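Local coordinates for protein GTP cyclohydrolase 1 type 2 homolog (PDB 1NMO) that binds two metal ions at a dinuclear site in a ring-shaped hexamer and may help degrade radiation-damaged nucleotides, at residues Asn108-Ile118 / Gln166-Gly174; Gly175-Ala183 / Thr199-Phe210. One frame throughout, in Å; residues are numbered along the deposited sequence.

Contact 1 (Asn108-Ile118 / Gln166-Gly174); sequences NNAQLAALLGI and QRVAWCTGG
Asn108, at the start of helix 108-116, sets its CB 3.3 Å from OG1 of Thr172, the two side chains crossing at about a right angle. Both carry their polar ends to the metal site: Asn108 ND2 bonds to Asp101 and Thr172 OG1 to Glu219, two of the ligands of the iron ions. Asn109 grips the other segment twice. Its side-chain OD1 accepts the backbone N-H of Thr172 at 3.2 Å, in the carbonyl plane, and its backbone O takes the indole NE1 of Trp170 at 2.9 Å. That second bond is bent, 142° at the hydrogen, and NE1 stands above the carbonyl plane, on the face opposite the one used by Ala113 N. Leu112 runs alongside Trp170 and Thr172, pointing the other way, its CD1 4.2 Å from the indole CD1. At Ala113 the small methyl lets the helix come close to the indole, with CB 3.6 Å from Trp170 CZ2. Gly117, at positive phi, closes the helix in a Schellman motif and turns the chain into Ile118. There CG2, anti to the backbone N, reaches Trp170 CZ3 at 3.9 Å, while CD1 meets Val168 CG1. An indole suits this place because its hydrocarbon packs under the helix while its one N-H is satisfied by a main-chain carbonyl. The chemistry implies a second shell: Asn108 and Thr172 probably orient Asp101 and Glu219, and Asn109 holds the Thr172 backbone and Trp170 indole against the helix start.

Contact 2 (Gly175-Ala183 / Thr199-Phe210); sequences GQSFIDSAA and TIHSAREQGLHF
Two nearly parallel helices, 179-183 and 199-205, pack side by side here with their axes 10.0 Å apart and 12° between their directions, both bordering the mixed sheet that contains strands 165-170, 189-192 and 209-212. Ile179 fills the groove between them. With CG1 anti to the backbone N (chi1 -173°), its long branch extends until CD1 lies 4.0 Å from Phe210 CD1 and close to Ala203, and CG1 itself meets Leu208 CD1. The CG2 branch turns instead to Ser202 CB at 3.7 Å, so a branched aliphatic residue serves two directions at once. Thr199 of the helix and Phe210 of the strand continue this core, the Thr199 methyl CG2 lying 3.7 Å above one face of the Phe210 ring, offset toward its rim. Nearer the surface, Ser202 OG donates to Asp180 OD1 at 2.8 Å on the syn side of the carboxylate; serine is small enough to let the helices approach and still supply a hydroxyl. Ala183 likewise takes up little room, letting the extended side chain of Gln206 lie against its methyl. At the other end a water bridges Gln176 O and Thr199 OG1, which also bonds Ser196 N. Strand 165-170, helix 179-185, strand 189-192, helix 197-205 and strand 209-212 follow in turn, the three strands parallel neighbours: two successive beta-alpha-beta crossovers, typical of alpha/beta folds.

Overall arrangement
The centres of contacts 1 and 2 lie about 16 Å apart, on the same side of the chain's centre, and both segments of contact 1 come before those of contact 2. Strand 165-170 links them: it receives helix 108-116 in contact 1, and the chain then runs through 171-178 into helix 179-185 of contact 2. Both pack on one six-stranded sheet, and they touch through Cys171 SG on Phe178 CD2 and through Ala169 CB on Ala182 CB. Trp170 faces helix 108-116 and Val168 the nearby Ile118, whereas Ala169 faces helix 179-185, so helices cover both faces of this strand. Contact 1 borders the iron site; contact 2 lies farther out, where Glu205 meets Arg82 of a second subunit in the hexameric ring.

Contact 1 (Asn108-Ile118 / Gln166-Gly174)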
# COMPACT_ATOMS: atom_id res chain seq x y z
N ASN A 108 -35.10 -2.18 13.83
CA ASN A 108 -33.68 -1.93 13.70
C ASN A 108 -33.21 -1.43 15.07
O ASN A 108 -32.18 -1.82 15.54
CB ASN A 108 -33.34 -0.85 12.66
CG ASN A 108 -33.61 -1.28 11.19
OD1 ASN A 108 -33.29 -2.41 10.75
ND2 ASN A 108 -34.17 -0.33 10.41
N ASN A 109 -33.94 -0.51 15.66
CA ASN A 109 -33.59 0.03 16.96
C ASN A 109 -33.44 -1.05 18.06
O ASN A 109 -32.41 -1.06 18.80
CB ASN A 109 -34.64 1.07 17.40
CG ASN A 109 -34.37 2.44 16.80
OD1 ASN A 109 -33.22 2.71 16.42
ND2 ASN A 109 -35.41 3.36 16.74
N ALA A 110 -34.38 -1.99 18.16
CA ALA A 110 -34.29 -2.95 19.26
C ALA A 110 -33.24 -3.99 19.08
O ALA A 110 -32.69 -4.45 20.08
CB ALA A 110 -35.64 -3.62 19.49
N GLN A 111 -32.94 -4.35 17.82
CA GLN A 111 -31.94 -5.36 17.49
C GLN A 111 -30.55 -4.80 17.68
O GLN A 111 -29.59 -5.50 18.12
CB GLN A 111 -32.09 -5.84 16.06
CG GLN A 111 -33.45 -6.35 15.81
CD GLN A 111 -33.60 -7.77 16.30
OE1 GLN A 111 -32.64 -8.52 16.26
NE2 GLN A 111 -34.82 -8.16 16.69
N LEU A 112 -30.40 -3.53 17.38
CA LEU A 112 -29.10 -2.97 17.63
C LEU A 112 -28.97 -3.06 19.17
O LEU A 112 -27.96 -3.51 19.69
CB LEU A 112 -29.04 -1.51 17.18
CG LEU A 112 -27.75 -0.89 16.62
CD1 LEU A 112 -27.58 0.43 17.25
CD2 LEU A 112 -26.60 -1.72 16.75
N ALA A 113 -29.96 -2.60 19.94
CA ALA A 113 -29.79 -2.73 21.41
C ALA A 113 -29.31 -4.11 21.81
O ALA A 113 -28.35 -4.28 22.61
CB ALA A 113 -31.08 -2.44 22.11
N ALA A 114 -29.94 -5.13 21.25
CA ALA A 114 -29.62 -6.53 21.62
C ALA A 114 -28.22 -6.83 21.17
O ALA A 114 -27.39 -7.38 21.93
CB ALA A 114 -30.60 -7.51 20.93
N LEU A 115 -27.92 -6.48 19.92
CA LEU A 115 -26.57 -6.75 19.43
C LEU A 115 -25.46 -6.09 20.28
O LEU A 115 -24.35 -6.63 20.39
CB LEU A 115 -26.43 -6.27 17.99
CG LEU A 115 -25.11 -6.70 17.36
CD1 LEU A 115 -24.89 -8.19 17.50
CD2 LEU A 115 -25.15 -6.37 15.85
N LEU A 116 -25.71 -4.90 20.84
CA LEU A 116 -24.67 -4.22 21.58
C LEU A 116 -24.82 -4.41 23.04
O LEU A 116 -24.08 -3.83 23.83
CB LEU A 116 -24.64 -2.75 21.26
CG LEU A 116 -24.56 -2.41 19.76
CD1 LEU A 116 -24.80 -0.95 19.64
CD2 LEU A 116 -23.22 -2.79 19.19
N GLY A 117 -25.76 -5.25 23.42
CA GLY A 117 -25.88 -5.52 24.85
C GLY A 117 -26.39 -4.36 25.64
O GLY A 117 -25.90 -4.07 26.71
N ILE A 118 -27.40 -3.69 25.13
CA ILE A 118 -27.97 -2.56 25.85
C ILE A 118 -29.37 -2.89 26.30
O ILE A 118 -30.22 -3.34 25.53
CB ILE A 118 -28.07 -1.30 24.97
CG1 ILE A 118 -26.68 -1.00 24.32
CG2 ILE A 118 -28.61 -0.07 25.82
CD1 ILE A 118 -26.69 0.34 23.46
N GLN A 166 -22.47 4.71 30.44
CA GLN A 166 -23.47 3.79 31.01
C GLN A 166 -24.83 3.95 30.30
O GLN A 166 -25.36 3.00 29.78
CB GLN A 166 -23.65 4.05 32.55
CG GLN A 166 -24.93 3.37 33.07
CD GLN A 166 -24.79 2.87 34.50
OE1 GLN A 166 -25.42 1.86 34.89
NE2 GLN A 166 -23.99 3.55 35.27
N ARG A 167 -25.36 5.17 30.29
CA ARG A 167 -26.67 5.49 29.71
C ARG A 167 -26.45 5.92 28.29
O ARG A 167 -25.60 6.77 28.01
CB ARG A 167 -27.36 6.59 30.58
CG ARG A 167 -28.66 7.15 30.04
CD ARG A 167 -29.26 8.15 31.10
NE ARG A 167 -29.59 7.33 32.27
CZ ARG A 167 -30.74 7.41 32.94
NH1 ARG A 167 -31.66 8.30 32.56
NH2 ARG A 167 -30.99 6.52 33.92
N VAL A 168 -27.21 5.35 27.38
CA VAL A 168 -27.05 5.58 25.95
C VAL A 168 -28.38 5.86 25.21
O VAL A 168 -29.46 5.53 25.73
CB VAL A 168 -26.46 4.29 25.38
CG1 VAL A 168 -26.35 4.38 23.91
CG2 VAL A 168 -25.10 4.07 25.98
N ALA A 169 -28.35 6.52 24.05
CA ALA A 169 -29.65 6.59 23.33
C ALA A 169 -29.19 6.33 21.89
O ALA A 169 -27.99 6.43 21.61
CB ALA A 169 -30.36 7.94 23.49
N TRP A 170 -30.07 6.02 20.96
CA TRP A 170 -29.57 5.71 19.65
C TRP A 170 -30.68 5.79 18.67
O TRP A 170 -31.84 5.82 19.08
CB TRP A 170 -29.02 4.29 19.67
CG TRP A 170 -30.03 3.19 19.98
CD1 TRP A 170 -30.74 2.45 19.09
CD2 TRP A 170 -30.45 2.74 21.29
NE1 TRP A 170 -31.59 1.58 19.75
CE2 TRP A 170 -31.43 1.73 21.10
CE3 TRP A 170 -30.09 3.11 22.62
CZ2 TRP A 170 -32.05 1.06 22.18
CZ3 TRP A 170 -30.72 2.45 23.71
CH2 TRP A 170 -31.67 1.45 23.48
N CYS A 171 -30.34 5.85 17.38
CA CYS A 171 -31.37 5.82 16.33
C CYS A 171 -30.59 5.21 15.19
O CYS A 171 -29.59 5.77 14.85
CB CYS A 171 -31.87 7.22 15.91
SG CYS A 171 -33.15 7.07 14.59
N THR A 172 -31.00 4.07 14.61
CA THR A 172 -30.23 3.54 13.53
C THR A 172 -30.36 4.40 12.20
O THR A 172 -31.26 5.19 12.04
CB THR A 172 -30.68 2.11 13.17
OG1 THR A 172 -31.99 2.20 12.60
CG2 THR A 172 -30.60 1.12 14.38
N GLY A 173 -29.41 4.28 11.27
CA GLY A 173 -29.57 5.00 10.02
C GLY A 173 -29.15 6.43 10.05
O GLY A 173 -28.14 6.78 10.67
N GLY A 174 -29.90 7.29 9.37
CA GLY A 174 -29.53 8.70 9.40
C GLY A 174 -30.21 9.41 10.57
O GLY A 174 -31.00 10.33 10.33
O HOH W 1 -34.21 4.21 13.60

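Contact 2 (Gly175-Ala183 / Thr199-Phe210)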
# COMPACT_ATOMS: atom_id res chain seq x y z
N GLY A 175 -29.94 8.97 11.81
CA GLY A 175 -30.54 9.60 12.97
C GLY A 175 -29.69 10.66 13.65
O GLY A 175 -30.01 11.08 14.75
N GLN A 176 -28.63 11.13 13.01
CA GLN A 176 -27.74 12.10 13.64
C GLN A 176 -28.42 13.32 14.15
O GLN A 176 -27.90 14.00 15.03
CB GLN A 176 -26.72 12.75 12.67
CG GLN A 176 -26.16 12.05 11.47
CD GLN A 176 -27.09 11.90 10.28
OE1 GLN A 176 -27.97 11.04 10.33
NE2 GLN A 176 -26.87 12.68 9.17
N SER A 177 -29.54 13.71 13.52
CA SER A 177 -30.11 14.98 13.94
C SER A 177 -30.80 14.88 15.30
O SER A 177 -31.23 15.91 15.87
CB SER A 177 -31.04 15.53 12.83
OG SER A 177 -32.19 14.74 12.72
N PHE A 178 -30.86 13.66 15.84
CA PHE A 178 -31.54 13.45 17.12
C PHE A 178 -30.56 13.60 18.25
O PHE A 178 -30.90 13.46 19.41
CB PHE A 178 -32.13 12.04 17.15
CG PHE A 178 -33.39 11.91 16.34
CD1 PHE A 178 -34.52 12.70 16.65
CD2 PHE A 178 -33.49 10.95 15.32
CE1 PHE A 178 -35.72 12.55 15.96
CE2 PHE A 178 -34.69 10.78 14.62
CZ PHE A 178 -35.80 11.54 14.91
N ILE A 179 -29.31 13.88 17.93
CA ILE A 179 -28.38 14.02 18.99
C ILE A 179 -28.68 15.11 20.04
O ILE A 179 -28.40 14.92 21.25
CB ILE A 179 -26.96 14.23 18.45
CG1 ILE A 179 -25.98 14.21 19.63
CG2 ILE A 179 -26.84 15.57 17.64
CD1 ILE A 179 -24.43 14.04 19.21
N ASP A 180 -29.25 16.25 19.62
CA ASP A 180 -29.47 17.30 20.60
C ASP A 180 -30.58 16.91 21.55
O ASP A 180 -30.46 17.08 22.77
CB ASP A 180 -29.82 18.60 19.96
CG ASP A 180 -28.65 19.24 19.24
OD1 ASP A 180 -27.46 18.92 19.51
OD2 ASP A 180 -28.99 20.09 18.37
N SER A 181 -31.66 16.37 20.99
CA SER A 181 -32.72 15.99 21.86
C SER A 181 -32.21 14.89 22.83
O SER A 181 -32.69 14.81 23.96
CB SER A 181 -33.92 15.56 21.04
OG SER A 181 -34.08 14.20 21.23
N ALA A 182 -31.26 14.04 22.44
CA ALA A 182 -30.78 13.03 23.41
C ALA A 182 -29.97 13.72 24.45
O ALA A 182 -30.03 13.36 25.57
CB ALA A 182 -29.94 11.97 22.76
N ALA A 183 -29.14 14.70 24.08
CA ALA A 183 -28.35 15.40 25.10
C ALA A 183 -29.25 16.05 26.21
O ALA A 183 -28.94 16.04 27.42
CB ALA A 183 -27.49 16.51 24.40
N THR A 199 -23.28 17.64 13.78
CA THR A 199 -23.31 16.57 14.77
C THR A 199 -22.08 16.62 15.70
O THR A 199 -22.17 16.43 16.93
CB THR A 199 -23.27 15.17 14.10
OG1 THR A 199 -24.12 15.12 12.93
CG2 THR A 199 -23.73 14.10 15.11
N ILE A 200 -20.90 16.80 15.10
CA ILE A 200 -19.65 16.90 15.88
C ILE A 200 -19.61 18.04 16.94
O ILE A 200 -19.06 17.89 18.04
CB ILE A 200 -18.43 17.09 14.89
CG1 ILE A 200 -18.32 15.87 13.98
CG2 ILE A 200 -17.15 17.21 15.67
CD1 ILE A 200 -18.15 14.61 14.76
N HIS A 201 -20.18 19.19 16.62
CA HIS A 201 -20.18 20.28 17.61
C HIS A 201 -21.18 19.92 18.72
O HIS A 201 -21.06 20.34 19.91
CB HIS A 201 -20.61 21.62 16.93
CG HIS A 201 -19.83 21.93 15.69
ND1 HIS A 201 -18.45 21.95 15.68
CD2 HIS A 201 -20.22 22.13 14.41
CE1 HIS A 201 -18.02 22.15 14.44
NE2 HIS A 201 -19.08 22.26 13.65
N SER A 202 -22.22 19.19 18.34
CA SER A 202 -23.18 18.79 19.38
C SER A 202 -22.53 17.83 20.36
O SER A 202 -22.70 17.99 21.55
CB SER A 202 -24.41 18.12 18.78
OG SER A 202 -25.11 19.04 17.95
N ALA A 203 -21.76 16.86 19.86
CA ALA A 203 -21.09 15.87 20.71
C ALA A 203 -20.17 16.57 21.66
O ALA A 203 -20.20 16.33 22.91
CB ALA A 203 -20.29 14.91 19.86
N ARG A 204 -19.35 17.45 21.07
CA ARG A 204 -18.37 18.20 21.81
C ARG A 204 -18.95 19.19 22.86
O ARG A 204 -18.53 19.18 24.01
CB ARG A 204 -17.46 19.00 20.84
CG ARG A 204 -16.41 18.16 20.12
CD ARG A 204 -15.70 19.02 18.98
NE ARG A 204 -14.72 18.21 18.22
CZ ARG A 204 -14.09 18.68 17.13
NH1 ARG A 204 -14.35 19.93 16.71
NH2 ARG A 204 -13.16 17.94 16.47
N GLU A 205 -19.89 20.03 22.43
CA GLU A 205 -20.45 21.07 23.28
C GLU A 205 -21.41 20.64 24.36
O GLU A 205 -21.68 21.39 25.31
CB GLU A 205 -21.04 22.16 22.39
CG GLU A 205 -19.90 23.02 21.74
CD GLU A 205 -20.45 24.05 20.71
OE1 GLU A 205 -21.48 24.73 20.95
OE2 GLU A 205 -19.87 24.18 19.60
N GLN A 206 -21.92 19.42 24.23
CA GLN A 206 -22.83 18.89 25.24
C GLN A 206 -22.19 17.74 26.01
O GLN A 206 -22.86 17.12 26.82
CB GLN A 206 -24.20 18.51 24.62
CG GLN A 206 -25.02 19.77 24.19
CD GLN A 206 -26.20 19.48 23.18
OE1 GLN A 206 -26.14 18.55 22.35
NE2 GLN A 206 -27.24 20.33 23.22
N GLY A 207 -20.90 17.47 25.79
CA GLY A 207 -20.24 16.41 26.56
C GLY A 207 -20.68 14.93 26.46
O GLY A 207 -20.71 14.18 27.45
N LEU A 208 -21.04 14.45 25.27
CA LEU A 208 -21.37 13.04 25.19
C LEU A 208 -20.52 12.38 24.09
O LEU A 208 -19.97 13.05 23.23
CB LEU A 208 -22.85 12.81 24.94
CG LEU A 208 -23.39 13.38 23.65
CD1 LEU A 208 -24.83 12.88 23.38
CD2 LEU A 208 -23.43 14.84 23.79
N HIS A 209 -20.36 11.07 24.22
CA HIS A 209 -19.64 10.27 23.29
C HIS A 209 -20.57 10.10 22.11
O HIS A 209 -21.73 9.74 22.32
CB HIS A 209 -19.36 8.88 23.89
CG HIS A 209 -18.28 8.88 24.93
ND1 HIS A 209 -16.95 9.00 24.61
CD2 HIS A 209 -18.35 8.83 26.28
CE1 HIS A 209 -16.23 9.04 25.73
NE2 HIS A 209 -17.06 8.94 26.76
N PHE A 210 -20.07 10.31 20.88
CA PHE A 210 -20.92 10.13 19.71
C PHE A 210 -20.27 9.09 18.80
O PHE A 210 -19.07 9.12 18.64
CB PHE A 210 -21.13 11.45 18.93
CG PHE A 210 -21.68 11.22 17.59
CD1 PHE A 210 -23.00 10.81 17.44
CD2 PHE A 210 -20.86 11.30 16.48
CE1 PHE A 210 -23.52 10.47 16.18
CE2 PHE A 210 -21.38 10.96 15.21
CZ PHE A 210 -22.72 10.54 15.08
O HOH W 2 -26.61 16.38 14.22